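Local coordinates for protein glutathione transferase lambda1 (PDB 4PQH) that probably transfers glutathione to electrophilic substrates, as a plant lambda-class glutathione transferase that carries glutathione in its thioredoxin-like domain, at residues Arg29-Tyr34 and Pro66-Glu71. Residues are numbered along the deposited sequence; the frame is centred on the assembly and turned at random. Where two conformers were deposited one is given.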
loop_
_atom_site.group_PDB
_atom_site.type_symbol
_atom_site.label_atom_id
_atom_site.label_comp_id
_atom_site.label_asym_id
_atom_site.label_seq_id
_atom_site.Cartn_x
_atom_site.Cartn_y
_atom_site.Cartn_z
ATOM N N ARG A 29 -12.373 2.302 -11.757
ATOM C CA ARG A 29 -11.888 3.454 -11.006
ATOM C C ARG A 29 -11.341 3.042 -9.653
ATOM O O ARG A 29 -11.962 2.260 -8.935
ATOM C CB ARG A 29 -13.006 4.478 -10.818
ATOM C CG ARG A 29 -13.503 5.072 -12.116
ATOM C CD ARG A 29 -14.627 6.072 -11.900
ATOM N NE ARG A 29 -15.036 6.642 -13.178
ATOM C CZ ARG A 29 -15.877 6.052 -14.020
ATOM N NH1 ARG A 29 -16.411 4.873 -13.718
ATOM N NH2 ARG A 29 -16.182 6.637 -15.167
ATOM N N LEU A 30 -10.171 3.576 -9.314
ATOM C CA LEU A 30 -9.570 3.363 -8.011
ATOM C C LEU A 30 -9.652 4.667 -7.227
ATOM O O LEU A 30 -8.988 5.650 -7.564
ATOM C CB LEU A 30 -8.116 2.929 -8.168
ATOM C CG LEU A 30 -7.290 2.856 -6.885
ATOM C CD1 LEU A 30 -7.890 1.867 -5.897
ATOM C CD2 LEU A 30 -5.842 2.514 -7.194
ATOM N N TYR A 31 -10.480 4.682 -6.188
ATOM C CA TYR A 31 -10.663 5.892 -5.393
ATOM C C TYR A 31 -9.608 5.956 -4.306
ATOM O O TYR A 31 -9.455 5.022 -3.516
ATOM C CB TYR A 31 -12.069 5.951 -4.796
ATOM C CG TYR A 31 -13.142 6.032 -5.856
ATOM C CD1 TYR A 31 -13.596 4.884 -6.499
ATOM C CD2 TYR A 31 -13.684 7.254 -6.240
ATOM C CE1 TYR A 31 -14.554 4.944 -7.478
ATOM C CE2 TYR A 31 -14.663 7.323 -7.229
ATOM C CZ TYR A 31 -15.094 6.158 -7.839
ATOM O OH TYR A 31 -16.054 6.195 -8.825
ATOM N N ILE A 32 -8.860 7.055 -4.288
ATOM C CA ILE A 32 -7.737 7.200 -3.384
ATOM C C ILE A 32 -7.701 8.586 -2.760
ATOM O O ILE A 32 -8.444 9.489 -3.142
ATOM C CB ILE A 32 -6.375 6.997 -4.112
ATOM C CG1 ILE A 32 -6.114 8.141 -5.096
ATOM C CG2 ILE A 32 -6.314 5.657 -4.833
ATOM C CD1 ILE A 32 -4.702 8.134 -5.675
ATOM N N SER A 33 -6.825 8.725 -1.777
ATOM C CA SER A 33 -6.305 10.016 -1.372
ATOM C C SER A 33 -4.827 9.932 -1.697
ATOM O O SER A 33 -4.210 8.893 -1.459
ATOM C CB SER A 33 -6.507 10.237 0.127
ATOM O OG SER A 33 -5.663 11.268 0.607
ATOM N N TYR A 34 -4.261 10.998 -2.255
ATOM C CA TYR A 34 -2.857 10.976 -2.676
ATOM C C TYR A 34 -1.871 10.697 -1.536
ATOM O O TYR A 34 -0.743 10.262 -1.783
ATOM C CB TYR A 34 -2.476 12.276 -3.393
ATOM C CG TYR A 34 -2.851 12.330 -4.862
ATOM C CD1 TYR A 34 -2.499 11.306 -5.737
ATOM C CD2 TYR A 34 -3.560 13.407 -5.374
ATOM C CE1 TYR A 34 -2.839 11.364 -7.076
ATOM C CE2 TYR A 34 -3.907 13.471 -6.710
ATOM C CZ TYR A 34 -3.543 12.447 -7.557
ATOM O OH TYR A 34 -3.889 12.517 -8.886
ATOM N N PRO A 66 -16.158 14.962 -1.315
ATOM C CA PRO A 66 -17.447 14.959 -2.003
ATOM C C PRO A 66 -18.449 14.052 -1.305
ATOM O O PRO A 66 -18.141 12.899 -0.988
ATOM C CB PRO A 66 -17.098 14.396 -3.380
ATOM C CG PRO A 66 -15.831 13.651 -3.184
ATOM C CD PRO A 66 -15.082 14.422 -2.163
ATOM N N ALA A 67 -19.642 14.582 -1.060
ATOM C CA ALA A 67 -20.709 13.815 -0.434
ATOM C C ALA A 67 -21.117 12.639 -1.311
ATOM O O ALA A 67 -21.577 11.613 -0.804
ATOM C CB ALA A 67 -21.905 14.704 -0.148
ATOM N N TRP A 68 -20.933 12.781 -2.622
ATOM C CA TRP A 68 -21.299 11.712 -3.550
ATOM C C TRP A 68 -20.470 10.444 -3.363
ATOM O O TRP A 68 -20.856 9.383 -3.842
ATOM C CB TRP A 68 -21.273 12.172 -5.022
ATOM C CG TRP A 68 -19.979 12.790 -5.517
ATOM C CD1 TRP A 68 -19.769 14.108 -5.811
ATOM C CD2 TRP A 68 -18.737 12.117 -5.798
ATOM N NE1 TRP A 68 -18.479 14.298 -6.249
ATOM C CE2 TRP A 68 -17.828 13.092 -6.256
ATOM C CE3 TRP A 68 -18.309 10.787 -5.711
ATOM C CZ2 TRP A 68 -16.513 12.786 -6.601
ATOM C CZ3 TRP A 68 -17.001 10.482 -6.062
ATOM C CH2 TRP A 68 -16.120 11.478 -6.502
ATOM N N TYR A 69 -19.337 10.549 -2.672
ATOM C CA TYR A 69 -18.497 9.376 -2.461
ATOM C C TYR A 69 -19.214 8.379 -1.560
ATOM O O TYR A 69 -19.418 7.227 -1.931
ATOM C CB TYR A 69 -17.121 9.746 -1.894
ATOM C CG TYR A 69 -16.201 8.551 -1.727
ATOM C CD1 TYR A 69 -15.792 7.798 -2.828
ATOM C CD2 TYR A 69 -15.744 8.170 -0.470
ATOM C CE1 TYR A 69 -14.956 6.712 -2.675
ATOM C CE2 TYR A 69 -14.906 7.074 -0.315
ATOM C CZ TYR A 69 -14.520 6.348 -1.424
ATOM O OH TYR A 69 -13.687 5.259 -1.277
ATOM N N LYS A 70 -19.619 8.839 -0.382
ATOM C CA LYS A 70 -20.350 7.995 0.552
ATOM C C LYS A 70 -21.724 7.628 -0.008
ATOM O O LYS A 70 -22.212 6.515 0.188
ATOM C CB LYS A 70 -20.485 8.710 1.901
ATOM C CG LYS A 70 -21.433 8.047 2.889
ATOM C CD LYS A 70 -21.477 8.818 4.203
ATOM C CE LYS A 70 -22.561 8.286 5.131
ATOM N NZ LYS A 70 -22.375 6.840 5.439
ATOM N N GLU A 71 -22.332 8.562 -0.731
ATOM C CA GLU A 71 -23.708 8.399 -1.184
ATOM C C GLU A 71 -23.856 7.553 -2.449
ATOM O O GLU A 71 -24.842 6.833 -2.601
ATOM C CB GLU A 71 -24.370 9.769 -1.370
ATOM C CG GLU A 71 -24.508 10.563 -0.072
ATOM C CD GLU A 71 -25.022 11.979 -0.285
ATOM O OE1 GLU A 71 -25.277 12.358 -1.448
ATOM O OE2 GLU A 71 -25.168 12.714 0.716
#
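Tyr31, pointing from its strand toward helix 67-73, meets Tyr69 and Trp68 in a small, wholly buried aromatic cluster that has no hydrogen bond across it. The closest approach is made by the root of Tyr31: its CB lies 3.7 Å from Tyr69 CE1, and the same CE1 comes equally near Tyr31 CG. The two tyrosine side chains run past each other in opposite directions, with ring planes inclined at 45° and ring centroids 5.6 Å apart. Tyr69 reaches across because its CG is anti to the backbone N (chi1 -177°), which carries the ring from the helix to the strand. Its hydroxyl continues to Lys78 O and Ser81 OG, whereas that of Tyr31 bonds Glu83 OE1. Trp68 touches more lightly, bringing CZ3 at the indole edge within 4.1 Å of Tyr31 CE2; Pro66 CB lies against one indole face, and NE1 bonds Ser18 O. A leucine in place of Tyr69 would probably open a gap beside Tyr31 CB and leave Lys78 O and Ser81 OG without their hydroxyl partner, close to the glutathione-binding residue Val79. The contact packs helix 67-73 of the thioredoxin-like domain onto one face of its mixed sheet, where strand 28-32 runs between strands 55-59 and 81-84; helix 37-48 packs against Leu30 and Ile32 on the opposite face.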